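Putative phosphomannomutase (Thermus thermophilus, PDB 1TUO) probably isomerises sugar phosphates by shifting the phosphate between positions of the sugar, as a magnesium-dependent member of the phosphohexose mutase family. Local coordinates at residues L32-E37 against A138-E143; T380-R385 against Q446-V451; E239-F244 against V258-V263. All blocks are in the same frame, centred on the assembly; numbering follows the deposited sequence.

Contact 1: L32-E37 against A138-E143; sequences LHRLAE and ALVPEE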
loop_
_atom_site.group_PDB
_atom_site.type_symbol
_atom_site.label_atom_id
_atom_site.label_comp_id
_atom_site.label_asym_id
_atom_site.label_seq_id
_atom_site.Cartn_x
_atom_site.Cartn_y
_atom_site.Cartn_z
ATOM N N LEU A 32 1.407 13.114 -20.461
ATOM C CA LEU A 32 1.853 13.675 -19.190
ATOM C C LEU A 32 1.648 15.199 -19.142
ATOM O O LEU A 32 1.223 15.765 -18.149
ATOM C CB LEU A 32 3.337 13.331 -19.024
ATOM C CG LEU A 32 3.907 13.719 -17.659
ATOM C CD1 LEU A 32 4.322 15.193 -17.594
ATOM C CD2 LEU A 32 2.928 13.495 -16.505
ATOM N N HIS A 33 2.003 15.873 -20.257
ATOM C CA HIS A 33 1.841 17.326 -20.300
ATOM C C HIS A 33 0.364 17.741 -20.323
ATOM O O HIS A 33 -0.031 18.778 -19.804
ATOM C CB HIS A 33 2.552 17.852 -21.551
ATOM C CG HIS A 33 4.017 18.057 -21.254
ATOM N ND1 HIS A 33 4.467 18.945 -20.338
ATOM C CD2 HIS A 33 5.121 17.373 -21.786
ATOM C CE1 HIS A 33 5.804 18.802 -20.315
ATOM N NE2 HIS A 33 6.227 17.868 -21.171
ATOM N N ARG A 34 -0.509 16.922 -20.903
ATOM C CA ARG A 34 -1.930 17.236 -20.903
ATOM C C ARG A 34 -2.430 17.099 -19.464
ATOM O O ARG A 34 -3.226 17.913 -18.985
ATOM C CB ARG A 34 -2.693 16.275 -21.816
ATOM C CG ARG A 34 -2.409 16.475 -23.295
ATOM C CD ARG A 34 -3.042 15.369 -24.134
ATOM N NE ARG A 34 -4.498 15.339 -24.028
ATOM C CZ ARG A 34 -5.257 14.336 -24.458
ATOM N NH1 ARG A 34 -4.693 13.273 -25.022
ATOM N NH2 ARG A 34 -6.578 14.395 -24.326
ATOM N N LEU A 35 -1.946 16.075 -18.769
ATOM C CA LEU A 35 -2.358 15.863 -17.384
ATOM C C LEU A 35 -1.820 16.993 -16.505
ATOM O O LEU A 35 -2.515 17.465 -15.599
ATOM C CB LEU A 35 -1.849 14.514 -16.869
ATOM C CG LEU A 35 -2.231 14.149 -15.429
ATOM C CD1 LEU A 35 -3.746 14.217 -15.255
ATOM C CD2 LEU A 35 -1.723 12.753 -15.109
ATOM N N ALA A 36 -0.595 17.433 -16.779
ATOM C CA ALA A 36 0.015 18.510 -16.001
ATOM C C ALA A 36 -0.817 19.780 -16.122
ATOM O O ALA A 36 -1.054 20.472 -15.133
ATOM C CB ALA A 36 1.436 18.769 -16.476
ATOM N N GLU A 37 -1.260 20.079 -17.338
ATOM C CA GLU A 37 -2.075 21.266 -17.577
ATOM C C GLU A 37 -3.377 21.191 -16.785
ATOM O O GLU A 37 -3.809 22.177 -16.182
ATOM C CB GLU A 37 -2.397 21.396 -19.069
ATOM C CG GLU A 37 -3.094 22.701 -19.435
ATOM C CD GLU A 37 -2.158 23.898 -19.413
ATOM O OE1 GLU A 37 -2.659 25.042 -19.401
ATOM O OE2 GLU A 37 -0.922 23.701 -19.424
ATOM N N ALA A 138 -11.761 16.313 -15.726
ATOM C CA ALA A 138 -12.582 17.192 -16.550
ATOM C C ALA A 138 -11.781 18.299 -17.228
ATOM O O ALA A 138 -12.174 18.795 -18.286
ATOM C CB ALA A 138 -13.696 17.800 -15.696
ATOM N N LEU A 139 -10.655 18.678 -16.628
ATOM C CA LEU A 139 -9.820 19.748 -17.163
ATOM C C LEU A 139 -8.716 19.334 -18.134
ATOM O O LEU A 139 -7.927 20.174 -18.563
ATOM C CB LEU A 139 -9.198 20.534 -16.009
ATOM C CG LEU A 139 -10.186 21.314 -15.140
ATOM C CD1 LEU A 139 -9.476 21.814 -13.890
ATOM C CD2 LEU A 139 -10.753 22.481 -15.946
ATOM N N VAL A 140 -8.650 18.056 -18.485
ATOM C CA VAL A 140 -7.619 17.604 -19.419
ATOM C C VAL A 140 -7.892 18.185 -20.804
ATOM O O VAL A 140 -8.942 17.933 -21.395
ATOM C CB VAL A 140 -7.577 16.063 -19.519
ATOM C CG1 VAL A 140 -6.563 15.641 -20.579
ATOM C CG2 VAL A 140 -7.190 15.463 -18.171
ATOM N N PRO A 141 -6.950 18.976 -21.337
ATOM C CA PRO A 141 -7.110 19.588 -22.660
ATOM C C PRO A 141 -6.823 18.580 -23.765
ATOM O O PRO A 141 -6.149 17.580 -23.537
ATOM C CB PRO A 141 -6.085 20.708 -22.637
ATOM C CG PRO A 141 -4.957 20.077 -21.872
ATOM C CD PRO A 141 -5.672 19.385 -20.723
ATOM N N GLU A 142 -7.335 18.847 -24.961
ATOM C CA GLU A 142 -7.110 17.945 -26.084
ATOM C C GLU A 142 -5.646 17.987 -26.470
ATOM O O GLU A 142 -5.064 16.981 -26.882
ATOM C CB GLU A 142 -7.968 18.359 -27.280
ATOM C CG GLU A 142 -9.450 18.133 -27.074
ATOM C CD GLU A 142 -9.775 16.672 -26.838
ATOM O OE1 GLU A 142 -9.546 15.858 -27.759
ATOM O OE2 GLU A 142 -10.253 16.338 -25.733
ATOM N N GLU A 143 -5.050 19.161 -26.317
ATOM C CA GLU A 143 -3.657 19.359 -26.666
ATOM C C GLU A 143 -2.955 20.206 -25.612
ATOM O O GLU A 143 -3.565 21.086 -24.996
ATOM C CB GLU A 143 -3.584 20.041 -28.033
ATOM C CG GLU A 143 -2.203 20.127 -28.631
ATOM C CD GLU A 143 -2.694 20.399 -30.034
ATOM O OE1 GLU A 143 -3.236 19.643 -30.840
ATOM O OE2 GLU A 143 -2.702 21.616 -30.152
#
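Arg34 reaches from a helix to the backbone of a passing loop, turning the edge of its guanidinium to Pro141 O and one face to Glu142 O. The setting is the first alpha/beta/alpha domain, where helix 29-45 lies beside the loop that leaves helix 130-138 on its way to strand 152-154. The edge contact is the strong one: Arg34 NE donates to Pro141 O over 2.8 Å with an N-H...O angle of 155°, and NE itself lies in the plane of that carbonyl. Arg34 NH2 adds a weak second bond to the same Pro141 O at 3.3 Å. Glu142 O instead stands above the guanidinium, offset toward its rim and at a poor angle for bonding NE; it accepts from Ser9 OG. A bend at chi3 (62°) swings the end of the long arginine chain toward the loop, while NH1 donates to Ala10 O near the chain's start. Arginine suits this place because one flat group can serve carbonyls on two loops. With an alanine here, Pro141 O and Ala10 O would probably lose these donors and the loop its tie to the helix. The Glu142 carboxylate is only loosely associated, its OE2 lying 4.4 Å from Arg34 NH2, beyond a salt bridge. One turn along the helix, Glu37 crosses the Pro141 ring at about a right angle, Glu37 CB lying 4.0 Å from Pro141 CG, and sends its carboxylate away to Arg41 and His71. Proline presents a compact apolar ring to the helix, its CD resting 3.3 Å from Arg34 O.

Contact 2: T380-R385 against Q446-V451; sequences THAYDR and QSPELV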
loop_
_atom_site.group_PDB
_atom_site.type_symbol
_atom_site.label_atom_id
_atom_site.label_comp_id
_atom_site.label_asym_id
_atom_site.label_seq_id
_atom_site.Cartn_x
_atom_site.Cartn_y
_atom_site.Cartn_z
ATOM N N THR A 380 -9.772 -20.053 12.338
ATOM C CA THR A 380 -8.551 -20.423 11.634
ATOM C C THR A 380 -8.634 -19.689 10.297
ATOM O O THR A 380 -9.726 -19.494 9.763
ATOM C CB THR A 380 -8.469 -21.945 11.390
ATOM O OG1 THR A 380 -8.373 -22.625 12.651
ATOM C CG2 THR A 380 -7.254 -22.282 10.543
ATOM N N HIS A 381 -7.488 -19.291 9.758
ATOM C CA HIS A 381 -7.447 -18.535 8.514
ATOM C C HIS A 381 -6.683 -19.173 7.365
ATOM O O HIS A 381 -5.583 -19.690 7.543
ATOM C CB HIS A 381 -6.841 -17.150 8.783
ATOM C CG HIS A 381 -6.512 -16.379 7.542
ATOM N ND1 HIS A 381 -7.445 -15.626 6.862
ATOM C CD2 HIS A 381 -5.356 -16.264 6.845
ATOM C CE1 HIS A 381 -6.878 -15.080 5.800
ATOM N NE2 HIS A 381 -5.610 -15.452 5.766
ATOM N N ALA A 382 -7.280 -19.102 6.180
ATOM C CA ALA A 382 -6.680 -19.600 4.946
ATOM C C ALA A 382 -7.247 -18.693 3.861
ATOM O O ALA A 382 -8.411 -18.300 3.925
ATOM C CB ALA A 382 -7.070 -21.059 4.695
ATOM N N TYR A 383 -6.440 -18.355 2.866
ATOM C CA TYR A 383 -6.922 -17.457 1.833
ATOM C C TYR A 383 -6.196 -17.565 0.500
ATOM O O TYR A 383 -5.032 -17.965 0.437
ATOM C CB TYR A 383 -6.833 -16.018 2.368
ATOM C CG TYR A 383 -7.098 -14.937 1.349
ATOM C CD1 TYR A 383 -6.098 -14.523 0.471
ATOM C CD2 TYR A 383 -8.353 -14.340 1.250
ATOM C CE1 TYR A 383 -6.337 -13.545 -0.481
ATOM C CE2 TYR A 383 -8.605 -13.356 0.294
ATOM C CZ TYR A 383 -7.590 -12.967 -0.567
ATOM O OH TYR A 383 -7.821 -12.012 -1.526
ATOM N N ASP A 384 -6.908 -17.207 -0.564
ATOM C CA ASP A 384 -6.346 -17.204 -1.909
ATOM C C ASP A 384 -7.247 -16.403 -2.837
ATOM O O ASP A 384 -8.421 -16.177 -2.535
ATOM C CB ASP A 384 -6.198 -18.626 -2.452
ATOM C CG ASP A 384 -5.259 -18.690 -3.644
ATOM O OD1 ASP A 384 -5.196 -19.746 -4.314
ATOM O OD2 ASP A 384 -4.577 -17.675 -3.900
ATOM N N ARG A 385 -6.694 -15.978 -3.967
ATOM C CA ARG A 385 -7.446 -15.205 -4.946
ATOM C C ARG A 385 -7.212 -15.748 -6.352
ATOM O O ARG A 385 -6.095 -16.131 -6.697
ATOM C CB ARG A 385 -7.036 -13.729 -4.880
ATOM C CG ARG A 385 -7.546 -12.883 -6.041
ATOM C CD ARG A 385 -7.307 -11.403 -5.790
ATOM N NE ARG A 385 -5.913 -11.106 -5.466
ATOM C CZ ARG A 385 -4.895 -11.239 -6.313
ATOM N NH1 ARG A 385 -5.104 -11.663 -7.554
ATOM N NH2 ARG A 385 -3.662 -10.947 -5.916
ATOM N N GLN A 446 -11.542 -21.983 6.454
ATOM C CA GLN A 446 -10.792 -22.518 7.584
ATOM C C GLN A 446 -9.496 -23.249 7.239
ATOM O O GLN A 446 -8.595 -23.334 8.071
ATOM C CB GLN A 446 -11.690 -23.444 8.406
ATOM C CG GLN A 446 -11.477 -23.343 9.911
ATOM C CD GLN A 446 -11.992 -22.033 10.497
ATOM O OE1 GLN A 446 -11.889 -21.796 11.703
ATOM N NE2 GLN A 446 -12.553 -21.180 9.645
ATOM N N SER A 447 -9.391 -23.772 6.021
ATOM C CA SER A 447 -8.186 -24.496 5.621
ATOM C C SER A 447 -7.815 -24.190 4.179
ATOM O O SER A 447 -8.657 -23.747 3.396
ATOM C CB SER A 447 -8.410 -26.000 5.759
ATOM O OG SER A 447 -9.386 -26.437 4.826
ATOM N N PRO A 448 -6.545 -24.423 3.805
ATOM C CA PRO A 448 -6.135 -24.151 2.426
ATOM C C PRO A 448 -6.840 -25.126 1.483
ATOM O O PRO A 448 -7.083 -24.807 0.324
ATOM C CB PRO A 448 -4.625 -24.389 2.450
ATOM C CG PRO A 448 -4.251 -24.177 3.892
ATOM C CD PRO A 448 -5.388 -24.822 4.628
ATOM N N GLU A 449 -7.155 -26.317 1.986
ATOM C CA GLU A 449 -7.823 -27.320 1.166
ATOM C C GLU A 449 -9.233 -26.891 0.812
ATOM O O GLU A 449 -9.671 -27.076 -0.325
ATOM C CB GLU A 449 -7.860 -28.681 1.876
ATOM C CG GLU A 449 -6.494 -29.345 1.950
ATOM C CD GLU A 449 -5.530 -28.584 2.832
ATOM O OE1 GLU A 449 -4.330 -28.531 2.489
ATOM O OE2 GLU A 449 -5.971 -28.044 3.871
ATOM N N LEU A 450 -9.940 -26.317 1.781
ATOM C CA LEU A 450 -11.305 -25.862 1.529
ATOM C C LEU A 450 -11.267 -24.638 0.632
ATOM O O LEU A 450 -12.143 -24.451 -0.215
ATOM C CB LEU A 450 -12.022 -25.523 2.836
ATOM C CG LEU A 450 -13.458 -25.020 2.643
ATOM C CD1 LEU A 450 -14.274 -26.052 1.858
ATOM C CD2 LEU A 450 -14.094 -24.769 3.996
ATOM N N VAL A 451 -10.260 -23.791 0.828
ATOM C CA VAL A 451 -10.107 -22.614 -0.012
ATOM C C VAL A 451 -9.977 -23.080 -1.464
ATOM O O VAL A 451 -10.670 -22.580 -2.347
ATOM C CB VAL A 451 -8.842 -21.807 0.367
ATOM C CG1 VAL A 451 -8.539 -20.754 -0.696
ATOM C CG2 VAL A 451 -9.050 -21.143 1.719
#
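Gln446 folds back at chi2 (71°), which carries its amide back to Thr380 although the side chain sets out in the other direction. Its OE1 then accepts from Thr380 N at 2.8 Å, a fairly straight bond (156° at the hydrogen) that arrives from above the amide's carbonyl plane. Thr380 has chi1 of -65°, which sets CG2 opposite its own backbone N and presses that methyl to 3.0 Å from Gln446 O, a tight approach. The two side chains cross at about a right angle. These residues lie at one end of the C-terminal domain's antiparallel sheet: edge strand 382-386 pairs with strand 440-445, and the chain leaves the latter to enter helix 448-459, which packs over the sheet. Ser447 is the N-cap of that helix, its OG accepting from Leu450 N at 3.1 Å. Alternation along the strand sends Ala382 and Asp384 toward the helix, whereas His381 and Tyr383 point the other way and meet the His268 ring. Alanine's small methyl fits the narrow space between strand and helix start, Ala382 CB standing 3.3 Å from Ser447 C. One turn into the helix, branched Val451 divides its methyls between two strand residues: CG2 meets Ala382 CB at 3.6 Å, and CG1, opposite the valine's own backbone N, meets the Asp384 CB methylene at 3.6 Å.

Contact 3: E239-F244 against V258-V263; sequences ETPPSF and VLPGGV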
loop_
_atom_site.group_PDB
_atom_site.type_symbol
_atom_site.label_atom_id
_atom_site.label_comp_id
_atom_site.label_asym_id
_atom_site.label_seq_id
_atom_site.Cartn_x
_atom_site.Cartn_y
_atom_site.Cartn_z
ATOM N N GLU A 239 16.402 -20.053 7.886
ATOM C CA GLU A 239 16.434 -19.098 8.986
ATOM C C GLU A 239 15.636 -19.590 10.182
ATOM O O GLU A 239 14.914 -20.583 10.098
ATOM C CB GLU A 239 15.884 -17.742 8.538
ATOM C CG GLU A 239 16.942 -16.781 8.042
ATOM C CD GLU A 239 18.024 -16.546 9.077
ATOM O OE1 GLU A 239 17.682 -16.404 10.272
ATOM O OE2 GLU A 239 19.211 -16.498 8.694
ATOM N N THR A 240 15.773 -18.884 11.298
ATOM C CA THR A 240 15.066 -19.231 12.521
ATOM C C THR A 240 14.522 -17.982 13.203
ATOM O O THR A 240 15.103 -16.900 13.092
ATOM C CB THR A 240 15.992 -19.961 13.511
ATOM O OG1 THR A 240 17.097 -19.114 13.842
ATOM C CG2 THR A 240 16.515 -21.255 12.896
ATOM N N PRO A 241 13.392 -18.119 13.915
ATOM C CA PRO A 241 12.745 -17.017 14.631
ATOM C C PRO A 241 13.721 -16.341 15.591
ATOM O O PRO A 241 14.651 -16.975 16.090
ATOM C CB PRO A 241 11.604 -17.713 15.367
ATOM C CG PRO A 241 11.249 -18.836 14.444
ATOM C CD PRO A 241 12.606 -19.358 14.044
ATOM N N PRO A 242 13.506 -15.050 15.884
ATOM C CA PRO A 242 12.417 -14.215 15.374
ATOM C C PRO A 242 12.749 -13.468 14.082
ATOM O O PRO A 242 12.091 -12.487 13.745
ATOM C CB PRO A 242 12.167 -13.262 16.528
ATOM C CG PRO A 242 13.566 -12.991 16.994
ATOM C CD PRO A 242 14.207 -14.370 16.990
ATOM N N SER A 243 13.771 -13.918 13.368
ATOM C CA SER A 243 14.154 -13.265 12.121
ATOM C C SER A 243 13.068 -13.432 11.068
ATOM O O SER A 243 12.361 -14.439 11.044
ATOM C CB SER A 243 15.466 -13.847 11.596
ATOM O OG SER A 243 16.529 -13.571 12.492
ATOM N N PHE A 244 12.931 -12.433 10.202
ATOM C CA PHE A 244 11.939 -12.500 9.147
ATOM C C PHE A 244 12.249 -11.496 8.055
ATOM O O PHE A 244 13.126 -10.645 8.199
ATOM C CB PHE A 244 10.525 -12.268 9.705
ATOM C CG PHE A 244 10.278 -10.876 10.221
ATOM C CD1 PHE A 244 9.570 -9.949 9.456
ATOM C CD2 PHE A 244 10.713 -10.501 11.488
ATOM C CE1 PHE A 244 9.296 -8.673 9.946
ATOM C CE2 PHE A 244 10.446 -9.228 11.985
ATOM C CZ PHE A 244 9.735 -8.311 11.217
ATOM N N VAL A 258 7.754 -12.784 4.724
ATOM C CA VAL A 258 8.215 -14.164 4.566
ATOM C C VAL A 258 8.878 -14.582 5.871
ATOM O O VAL A 258 9.780 -13.905 6.375
ATOM C CB VAL A 258 9.219 -14.320 3.409
ATOM C CG1 VAL A 258 9.702 -15.772 3.334
ATOM C CG2 VAL A 258 8.552 -13.930 2.094
ATOM N N LEU A 259 8.421 -15.703 6.419
ATOM C CA LEU A 259 8.942 -16.196 7.686
ATOM C C LEU A 259 9.918 -17.346 7.503
ATOM O O LEU A 259 9.994 -17.947 6.431
ATOM C CB LEU A 259 7.779 -16.645 8.576
ATOM C CG LEU A 259 6.683 -15.613 8.869
ATOM C CD1 LEU A 259 5.594 -16.260 9.713
ATOM C CD2 LEU A 259 7.274 -14.409 9.593
ATOM N N PRO A 260 10.693 -17.655 8.555
ATOM C CA PRO A 260 11.666 -18.747 8.507
ATOM C C PRO A 260 10.990 -20.001 7.977
ATOM O O PRO A 260 9.848 -20.294 8.334
ATOM C CB PRO A 260 12.091 -18.880 9.962
ATOM C CG PRO A 260 12.079 -17.459 10.419
ATOM C CD PRO A 260 10.778 -16.935 9.839
ATOM N N GLY A 261 11.695 -20.733 7.124
ATOM C CA GLY A 261 11.126 -21.933 6.545
ATOM C C GLY A 261 10.508 -21.582 5.207
ATOM O O GLY A 261 9.946 -22.434 4.514
ATOM N N GLY A 262 10.615 -20.308 4.839
ATOM C CA GLY A 262 10.059 -19.864 3.575
ATOM C C GLY A 262 8.545 -19.927 3.595
ATOM O O GLY A 262 7.918 -20.477 2.683
ATOM N N VAL A 263 7.955 -19.372 4.648
ATOM C CA VAL A 263 6.506 -19.360 4.787
ATOM C C VAL A 263 5.966 -17.953 4.553
ATOM O O VAL A 263 6.413 -16.991 5.183
ATOM C CB VAL A 263 6.065 -19.821 6.192
ATOM C CG1 VAL A 263 4.552 -19.769 6.296
ATOM C CG2 VAL A 263 6.570 -21.234 6.468
#
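Pro260 pushes its ring into the curve of the 239-244 loop, just beyond the end of strand 255-259. Both pieces belong to the second alpha/beta/alpha domain: the loop joins helix 230-236 to strand 244-248, and Pro260 opens the tight hairpin between strands 255-259 and 263-265. The ring meets mostly backbone. Pro260 CB lies 3.3 Å from Glu239 O, and on the same ring CG comes within 3.1 Å of Ser243 O, so the proline is held between two carbonyls of the loop without any hydrogen bond across the contact. Pro241 CD touches Pro260 CG at 4.1 Å, and the peptide bond between Pro241 and Pro242 is cis. The Glu239 chain is bent at chi2 (-56°), which brings OE1 back to accept from Thr240 N over a long 3.3 Å, from above the carboxylate plane, while OE2 bonds Tyr181 OH. Phe244 takes the crowded position, chi1 67°, with CG between its backbone N and carbonyl carbon. Its CB stays 3.9 Å from Leu259 CD2, and its ring leads away to Val359 and Leu366, with Pro242 O at the ring edge. Leu259 also packs on Leu366. Large apolar side chains suit both places, which are buried against helix 366-377. The hairpin turns in type II fashion: proline supplies the negative phi, and Gly261 accepts angles at which a side chain would strike the preceding carbonyl. Gly262, also at positive phi, forms a G1 beta bulge with Val263 opposite Leu259, whose N donates to Val263 O at 2.7 Å.

The three contacts follow one another along the chain in the order 1, 3, 2, and each belongs to a different family domain. Contact 1 stands alone, its centre 46 Å from that of contact 2 and 48 Å from that of contact 3, on the opposite side of the molecule's centre. Contacts 2 and 3 are neighbours, their nearest atoms about 10 Å apart. Helix 366-377 links them: its start lies against contact 3, and Glu374, further along it, accepts from His381 N in contact 2. Enzymes of this family work in a cleft between their four domains; all three contact centres lie 23 to 27 Å from the chain's centre.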